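Side-chain contacts in peroxiredoxin (Akkermansia muciniphila, PDB 6KHX), which probably reduces hydrogen peroxide and organic hydroperoxides through reactive cysteines, as a typical 2-Cys peroxiredoxin of the AhpC/TSA family: residues P9-N14 / K107-D112; L38-K43 / Y113-G118. One frame throughout, in Å; residues are numbered along the deposited sequence.

Contacts 1 and 2 lie with their centres about 10 Å apart and reach the same mixed sheet of the thioredoxin-like fold. Along the chain their segments alternate: 9-14, 38-43, 107-112 and then 113-118. The short helix 108-112 supplies the second segment of contact 1, meeting the N-terminal segment that leads into strand 13-17; the loop directly after it supplies that of contact 2, packing on strand 35-40. The two are joined by Tyr113 OH, within hydrogen-bonding distance of Pro9 O, and by Ser110 O, which probably accepts from Val115 N. One helix-and-loop unit thus packs against both the approach to strand 13-17, next to the outermost strand 20-22, and strand 35-40 further in.

Contact 1. Residues P9-N14 / K107-D112; sequences PHFSAN and KTISAD
Ile109 lies across the ring of Phe11, the two side chains set roughly perpendicular. From CB, Ile109 forks, and with CG1 anti to the carbonyl carbon (chi1 -52°) both branches reach the phenylalanine: CG2 comes within 3.6 Å of Phe11 CD2, while CG1 packs against Phe11 CB. Beyond CG1, the tip CD1 sits over one face of the ring, 4.0 Å from its centroid and 30° off the normal, a CH-pi contact, and also brushes Ala13 CB at 4.3 Å. Here the short helix 108-112 of the thioredoxin-like fold covers the segment running into strand 13-17, and Val102 of the neighbouring strand 101-103 touches Phe11, Ala13 and Ile109 alike. An alanine in place of Phe11 would remove the ring and is likely to leave a gap beneath Ile109 CD1 and CG2. At the last turn of the helix, Pro9 and Asp112 run antiparallel alongside one another, CB to CB at 3.8 Å, with Pro9 CG 3.7 Å from Asp112 O. Asp112 OD2 reaches the other segment through a water that donates to it (2.7 Å) and to His10 O (2.9 Å), while OD1 has a weak hydrogen bond with Asn127 ND2 of a second subunit.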
ATOM      1  N   PRO B   9      33.291  -3.007   0.104  1.00 27.65           N
ATOM      2  CA  PRO B   9      32.533  -1.887  -0.463  1.00 29.14           C
ATOM      3  C   PRO B   9      33.444  -0.770  -0.944  1.00 30.53           C
ATOM      4  O   PRO B   9      34.429  -0.412  -0.296  1.00 30.08           O
ATOM      5  CB  PRO B   9      31.638  -1.439   0.698  1.00 23.13           C
ATOM      6  CG  PRO B   9      31.434  -2.681   1.493  1.00 28.52           C
ATOM      7  CD  PRO B   9      32.747  -3.434   1.405  1.00 32.71           C
ATOM      8  N   HIS B  10      33.091  -0.220  -2.099  1.00 30.08           N
ATOM      9  CA  HIS B  10      33.872   0.838  -2.709  1.00 29.68           C
ATOM     10  C   HIS B  10      33.705   2.136  -1.926  1.00 29.41           C
ATOM     11  O   HIS B  10      32.654   2.413  -1.342  1.00 26.34           O
ATOM     12  CB  HIS B  10      33.423   1.025  -4.162  1.00 29.32           C
ATOM     13  CG  HIS B  10      33.969   2.254  -4.819  1.00 29.85           C
ATOM     14  ND1 HIS B  10      35.244   2.319  -5.341  1.00 32.31           N
ATOM     15  CD2 HIS B  10      33.416   3.474  -5.022  1.00 29.91           C
ATOM     16  CE1 HIS B  10      35.449   3.521  -5.849  1.00 37.05           C
ATOM     17  NE2 HIS B  10      34.356   4.244  -5.666  1.00 39.37           N
ATOM     18  N   PHE B  11      34.760   2.937  -1.910  1.00 27.70           N
ATOM     19  CA  PHE B  11      34.644   4.278  -1.370  1.00 29.01           C
ATOM     20  C   PHE B  11      35.653   5.165  -2.080  1.00 31.64           C
ATOM     21  O   PHE B  11      36.510   4.694  -2.827  1.00 29.00           O
ATOM     22  CB  PHE B  11      34.833   4.310   0.156  1.00 31.63           C
ATOM     23  CG  PHE B  11      36.182   3.812   0.637  1.00 28.64           C
ATOM     24  CD1 PHE B  11      37.296   4.647   0.624  1.00 30.20           C
ATOM     25  CD2 PHE B  11      36.319   2.540   1.164  1.00 27.24           C
ATOM     26  CE1 PHE B  11      38.526   4.203   1.081  1.00 29.27           C
ATOM     27  CE2 PHE B  11      37.546   2.092   1.626  1.00 30.60           C
ATOM     28  CZ  PHE B  11      38.651   2.924   1.584  1.00 28.56           C
ATOM     29  N   SER B  12      35.520   6.466  -1.851  1.00 33.53           N
ATOM     30  CA  SER B  12      36.440   7.443  -2.420  1.00 35.85           C
ATOM     31  C   SER B  12      36.358   8.663  -1.516  1.00 36.13           C
ATOM     32  O   SER B  12      35.315   9.325  -1.462  1.00 36.52           O
ATOM     33  CB  SER B  12      36.079   7.777  -3.866  1.00 33.66           C
ATOM     34  OG  SER B  12      36.933   8.782  -4.392  1.00 36.54           O
ATOM     35  N   ALA B  13      37.421   8.917  -0.763  1.00 32.10           N
ATOM     36  CA  ALA B  13      37.378   9.931   0.273  1.00 34.27           C
ATOM     37  C   ALA B  13      38.718  10.648   0.339  1.00 35.71           C
ATOM     38  O   ALA B  13      39.706  10.240  -0.277  1.00 34.98           O
ATOM     39  CB  ALA B  13      37.020   9.320   1.631  1.00 28.46           C
ATOM     40  N   ASN B  14      38.731  11.744   1.087  1.00 36.29           N
ATOM     41  CA  ASN B  14      39.982  12.400   1.412  1.00 34.32           C
ATOM     42  C   ASN B  14      40.785  11.514   2.354  1.00 37.29           C
ATOM     43  O   ASN B  14      40.227  10.784   3.184  1.00 30.49           O
ATOM     44  CB  ASN B  14      39.712  13.752   2.070  1.00 35.54           C
ATOM     45  CG  ASN B  14      38.964  14.695   1.160  1.00 32.98           C
ATOM     46  OD1 ASN B  14      39.207  14.735  -0.043  1.00 34.51           O
ATOM     47  ND2 ASN B  14      38.027  15.444   1.727  1.00 31.25           N
ATOM     48  N   LYS B 107      30.663   9.079   7.349  1.00 30.31           N
ATOM     49  CA  LYS B 107      30.360   7.835   8.054  1.00 32.54           C
ATOM     50  C   LYS B 107      29.795   6.755   7.138  1.00 31.77           C
ATOM     51  O   LYS B 107      29.330   5.719   7.632  1.00 33.22           O
ATOM     52  CB  LYS B 107      29.395   8.058   9.227  1.00 27.56           C
ATOM     53  CG  LYS B 107      29.804   9.203  10.127  1.00 27.87           C
ATOM     54  CD  LYS B 107      28.918   9.296  11.342  1.00 31.69           C
ATOM     55  CE  LYS B 107      29.211  10.556  12.120  1.00 29.25           C
ATOM     56  NZ  LYS B 107      30.541  10.504  12.782  1.00 26.20           N
ATOM     57  N   THR B 108      29.818   6.959   5.818  1.00 28.04           N
ATOM     58  CA  THR B 108      29.265   5.955   4.913  1.00 26.50           C
ATOM     59  C   THR B 108      30.173   4.731   4.792  1.00 28.16           C
ATOM     60  O   THR B 108      29.675   3.615   4.609  1.00 26.79           O
ATOM     61  CB  THR B 108      29.003   6.565   3.529  1.00 25.48           C
ATOM     62  OG1 THR B 108      30.208   7.133   3.011  1.00 23.91           O
ATOM     63  CG2 THR B 108      27.940   7.657   3.605  1.00 28.26           C
ATOM     64  N   ILE B 109      31.496   4.908   4.881  1.00 24.83           N
ATOM     65  CA  ILE B 109      32.399   3.762   4.797  1.00 25.26           C
ATOM     66  C   ILE B 109      32.214   2.860   6.009  1.00 27.61           C
ATOM     67  O   ILE B 109      32.080   1.634   5.887  1.00 28.58           O
ATOM     68  CB  ILE B 109      33.859   4.230   4.671  1.00 25.37           C
ATOM     69  CG1 ILE B 109      34.011   5.234   3.536  1.00 26.73           C
ATOM     70  CG2 ILE B 109      34.765   3.041   4.418  1.00 24.08           C
ATOM     71  CD1 ILE B 109      35.397   5.842   3.469  1.00 24.39           C
ATOM     72  N   SER B 110      32.207   3.460   7.201  1.00 25.55           N
ATOM     73  CA  SER B 110      32.004   2.692   8.421  1.00 26.16           C
ATOM     74  C   SER B 110      30.658   1.982   8.396  1.00 25.17           C
ATOM     75  O   SER B 110      30.539   0.848   8.874  1.00 29.21           O
ATOM     76  CB  SER B 110      32.113   3.613   9.638  1.00 28.82           C
ATOM     77  OG  SER B 110      33.350   4.308   9.639  1.00 27.33           O
ATOM     78  N   ALA B 111      29.630   2.638   7.850  1.00 25.71           N
ATOM     79  CA  ALA B 111      28.329   1.995   7.703  1.00 25.90           C
ATOM     80  C   ALA B 111      28.409   0.814   6.744  1.00 25.79           C
ATOM     81  O   ALA B 111      27.921  -0.280   7.045  1.00 24.46           O
ATOM     82  CB  ALA B 111      27.289   3.007   7.227  1.00 19.83           C
ATOM     83  N   ASP B 112      29.038   1.016   5.585  1.00 27.88           N
ATOM     84  CA  ASP B 112      29.111  -0.037   4.575  1.00 30.49           C
ATOM     85  C   ASP B 112      29.899  -1.243   5.062  1.00 29.77           C
ATOM     86  O   ASP B 112      29.592  -2.379   4.681  1.00 27.70           O
ATOM     87  CB  ASP B 112      29.732   0.521   3.294  1.00 27.91           C
ATOM     88  CG  ASP B 112      28.793   1.448   2.553  1.00 30.39           C
ATOM     89  OD1 ASP B 112      27.609   1.512   2.945  1.00 34.78           O
ATOM     90  OD2 ASP B 112      29.241   2.131   1.603  1.00 30.41           O
TER
HETATM   91  O   HOH W   1      31.737   3.059   1.364  1.00 29.67           O

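Contact 2. Residues L38-K43 / Y113-G118; sequences LFFYPK and YGVLAG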
ATOM      1  N   LEU B  38      42.633  -3.201   5.959  1.00 28.07           N
ATOM      2  CA  LEU B  38      41.880  -1.978   6.224  1.00 30.74           C
ATOM      3  C   LEU B  38      41.403  -2.009   7.669  1.00 28.19           C
ATOM      4  O   LEU B  38      40.694  -2.940   8.064  1.00 32.84           O
ATOM      5  CB  LEU B  38      40.694  -1.859   5.263  1.00 26.99           C
ATOM      6  CG  LEU B  38      39.695  -0.721   5.489  1.00 29.16           C
ATOM      7  CD1 LEU B  38      40.350   0.619   5.193  1.00 29.88           C
ATOM      8  CD2 LEU B  38      38.433  -0.900   4.650  1.00 23.73           C
ATOM      9  N   PHE B  39      41.797  -1.019   8.469  1.00 25.71           N
ATOM     10  CA  PHE B  39      41.378  -1.010   9.866  1.00 28.11           C
ATOM     11  C   PHE B  39      40.771   0.335  10.253  1.00 30.05           C
ATOM     12  O   PHE B  39      41.281   1.401   9.890  1.00 25.32           O
ATOM     13  CB  PHE B  39      42.538  -1.396  10.822  1.00 27.28           C
ATOM     14  CG  PHE B  39      43.598  -0.344  10.979  1.00 28.08           C
ATOM     15  CD1 PHE B  39      44.614  -0.213  10.050  1.00 30.74           C
ATOM     16  CD2 PHE B  39      43.597   0.489  12.086  1.00 28.38           C
ATOM     17  CE1 PHE B  39      45.595   0.754  10.204  1.00 34.63           C
ATOM     18  CE2 PHE B  39      44.579   1.455  12.249  1.00 33.38           C
ATOM     19  CZ  PHE B  39      45.577   1.588  11.307  1.00 35.44           C
ATOM     20  N   PHE B  40      39.664   0.256  10.989  1.00 28.77           N
ATOM     21  CA  PHE B  40      38.924   1.392  11.519  1.00 31.04           C
ATOM     22  C   PHE B  40      39.201   1.533  13.010  1.00 34.76           C
ATOM     23  O   PHE B  40      39.235   0.527  13.737  1.00 37.98           O
ATOM     24  CB  PHE B  40      37.411   1.206  11.315  1.00 26.48           C
ATOM     25  CG  PHE B  40      36.992   1.020   9.880  1.00 28.61           C
ATOM     26  CD1 PHE B  40      37.136  -0.208   9.251  1.00 28.24           C
ATOM     27  CD2 PHE B  40      36.425   2.067   9.169  1.00 31.39           C
ATOM     28  CE1 PHE B  40      36.746  -0.382   7.938  1.00 31.71           C
ATOM     29  CE2 PHE B  40      36.025   1.898   7.856  1.00 31.99           C
ATOM     30  CZ  PHE B  40      36.182   0.672   7.238  1.00 27.41           C
ATOM     31  N   TYR B  41      39.330   2.780  13.457  1.00 29.30           N
ATOM     32  CA  TYR B  41      39.447   3.190  14.848  1.00 32.93           C
ATOM     33  C   TYR B  41      38.482   4.337  15.107  1.00 32.61           C
ATOM     34  O   TYR B  41      38.099   5.052  14.175  1.00 33.39           O
ATOM     35  CB  TYR B  41      40.883   3.620  15.190  1.00 26.65           C
ATOM     36  CG  TYR B  41      41.366   4.827  14.426  1.00 28.51           C
ATOM     37  CD1 TYR B  41      41.874   4.701  13.137  1.00 26.35           C
ATOM     38  CD2 TYR B  41      41.324   6.094  14.994  1.00 27.87           C
ATOM     39  CE1 TYR B  41      42.323   5.803  12.433  1.00 27.54           C
ATOM     40  CE2 TYR B  41      41.770   7.201  14.303  1.00 26.20           C
ATOM     41  CZ  TYR B  41      42.269   7.054  13.023  1.00 30.57           C
ATOM     42  OH  TYR B  41      42.711   8.163  12.329  1.00 29.81           O
ATOM     43  N   PRO B  42      38.078   4.557  16.378  1.00 33.61           N
ATOM     44  CA  PRO B  42      36.990   5.514  16.654  1.00 31.72           C
ATOM     45  C   PRO B  42      37.325   6.996  16.537  1.00 30.54           C
ATOM     46  O   PRO B  42      36.581   7.732  15.880  1.00 29.66           O
ATOM     47  CB  PRO B  42      36.579   5.168  18.094  1.00 32.63           C
ATOM     48  CG  PRO B  42      37.753   4.472  18.679  1.00 31.48           C
ATOM     49  CD  PRO B  42      38.385   3.720  17.553  1.00 31.99           C
ATOM     50  N   LYS B  43      38.401   7.465  17.166  1.00 38.13           N
ATOM     51  CA  LYS B  43      38.605   8.904  17.293  1.00 32.59           C
ATOM     52  C   LYS B  43      40.084   9.259  17.217  1.00 37.50           C
ATOM     53  O   LYS B  43      40.909   8.631  17.889  1.00 42.78           O
ATOM     54  CB  LYS B  43      38.038   9.401  18.626  1.00 35.77           C
ATOM     55  CG  LYS B  43      36.558   9.720  18.634  1.00 35.70           C
ATOM     56  CD  LYS B  43      36.126  10.145  20.026  1.00 33.09           C
ATOM     57  CE  LYS B  43      34.630  10.030  20.202  1.00 30.44           C
ATOM     58  NZ  LYS B  43      34.233  10.255  21.612  1.00 35.25           N
ATOM     59  N   TYR B 113      30.897  -1.027   5.915  1.00 27.50           N
ATOM     60  CA  TYR B 113      31.697  -2.126   6.430  1.00 25.67           C
ATOM     61  C   TYR B 113      31.154  -2.709   7.732  1.00 27.84           C
ATOM     62  O   TYR B 113      31.750  -3.652   8.268  1.00 27.68           O
ATOM     63  CB  TYR B 113      33.146  -1.666   6.606  1.00 26.07           C
ATOM     64  CG  TYR B 113      33.910  -1.639   5.303  1.00 27.36           C
ATOM     65  CD1 TYR B 113      33.743  -0.599   4.393  1.00 24.16           C
ATOM     66  CD2 TYR B 113      34.781  -2.669   4.967  1.00 26.51           C
ATOM     67  CE1 TYR B 113      34.434  -0.579   3.191  1.00 23.63           C
ATOM     68  CE2 TYR B 113      35.474  -2.658   3.772  1.00 26.58           C
ATOM     69  CZ  TYR B 113      35.299  -1.613   2.886  1.00 28.96           C
ATOM     70  OH  TYR B 113      35.999  -1.610   1.695  1.00 27.62           O
ATOM     71  N   GLY B 114      30.038  -2.189   8.241  1.00 25.50           N
ATOM     72  CA  GLY B 114      29.410  -2.758   9.421  1.00 26.95           C
ATOM     73  C   GLY B 114      30.160  -2.527  10.718  1.00 34.53           C
ATOM     74  O   GLY B 114      30.047  -3.339  11.643  1.00 28.89           O
ATOM     75  N   VAL B 115      30.914  -1.432  10.817  1.00 24.93           N
ATOM     76  CA  VAL B 115      31.698  -1.117  12.002  1.00 26.47           C
ATOM     77  C   VAL B 115      31.235   0.154  12.693  1.00 30.29           C
ATOM     78  O   VAL B 115      31.846   0.559  13.688  1.00 30.24           O
ATOM     79  CB  VAL B 115      33.198  -1.010  11.663  1.00 28.26           C
ATOM     80  CG1 VAL B 115      33.706  -2.312  11.065  1.00 28.50           C
ATOM     81  CG2 VAL B 115      33.436   0.162  10.723  1.00 23.77           C
ATOM     82  N   LEU B 116      30.183   0.800  12.201  1.00 32.23           N
ATOM     83  CA  LEU B 116      29.724   2.053  12.786  1.00 28.35           C
ATOM     84  C   LEU B 116      28.957   1.767  14.068  1.00 29.90           C
ATOM     85  O   LEU B 116      28.001   0.986  14.059  1.00 29.49           O
ATOM     86  CB  LEU B 116      28.850   2.815  11.799  1.00 28.74           C
ATOM     87  CG  LEU B 116      28.553   4.255  12.193  1.00 28.46           C
ATOM     88  CD1 LEU B 116      29.855   5.025  12.329  1.00 31.93           C
ATOM     89  CD2 LEU B 116      27.667   4.885  11.148  1.00 26.20           C
ATOM     90  N   ALA B 117      29.388   2.378  15.170  1.00 29.08           N
ATOM     91  CA  ALA B 117      28.691   2.249  16.440  1.00 28.75           C
ATOM     92  C   ALA B 117      27.445   3.135  16.464  1.00 32.70           C
ATOM     93  O   ALA B 117      27.164   3.892  15.530  1.00 34.69           O
ATOM     94  CB  ALA B 117      29.625   2.596  17.595  1.00 31.74           C
ATOM     95  N   GLY B 118      26.700   3.053  17.562  1.00 35.08           N
ATOM     96  CA  GLY B 118      25.527   3.873  17.768  1.00 34.63           C
ATOM     97  C   GLY B 118      24.243   3.242  17.261  1.00 43.11           C
ATOM     98  O   GLY B 118      24.230   2.245  16.536  1.00 51.10           O
TER
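Strand 35-40, a central strand of the thioredoxin-like sheet, is covered at Leu38 and Phe40 by the loop that leaves helix 108-112 through a Schellman motif, with Gly114 at positive phi. Tyr113 and Val115, on either side of that glycine in sequence, both turn toward the strand and meet these alternate residues. Phe40 meets both loop residues, and Tyr113 both strand residues. Over one face of the Phe40 ring comes Val115 CG2, 3.9 Å from the centroid and only 16° off the normal; this methyl is the branch of Val115 set between its backbone N and carbonyl carbon. The far end of the same ring approaches the root of Tyr113, Phe40 CZ lying 3.8 Å from Tyr113 CG and 3.9 Å from its CB. The two rings are inclined at 47° with centroids 5.5 Å apart, an oblique pair. Leu38 takes the outer part of the tyrosine ring: with CG anti to the backbone N (chi1 173°), CD2 stands over a face of Tyr113, 3.6 Å from CE2 and 3.7 Å from CZ, in a second CH-pi contact. Phe141 of the adjoining strand 138-143 meets Tyr113 edge-to-face, and Ile109 and Ser110 of the helix also touch Phe40. All four touching residues are buried, and their mutual contacts are apolar, methyl against ring and ring against ring. The polar tip of Tyr113 is satisfied elsewhere: OH is hydrogen-bonded to Pro9 O, which would fix the phenol's position at one end while Leu38 and Phe40 confine its ring.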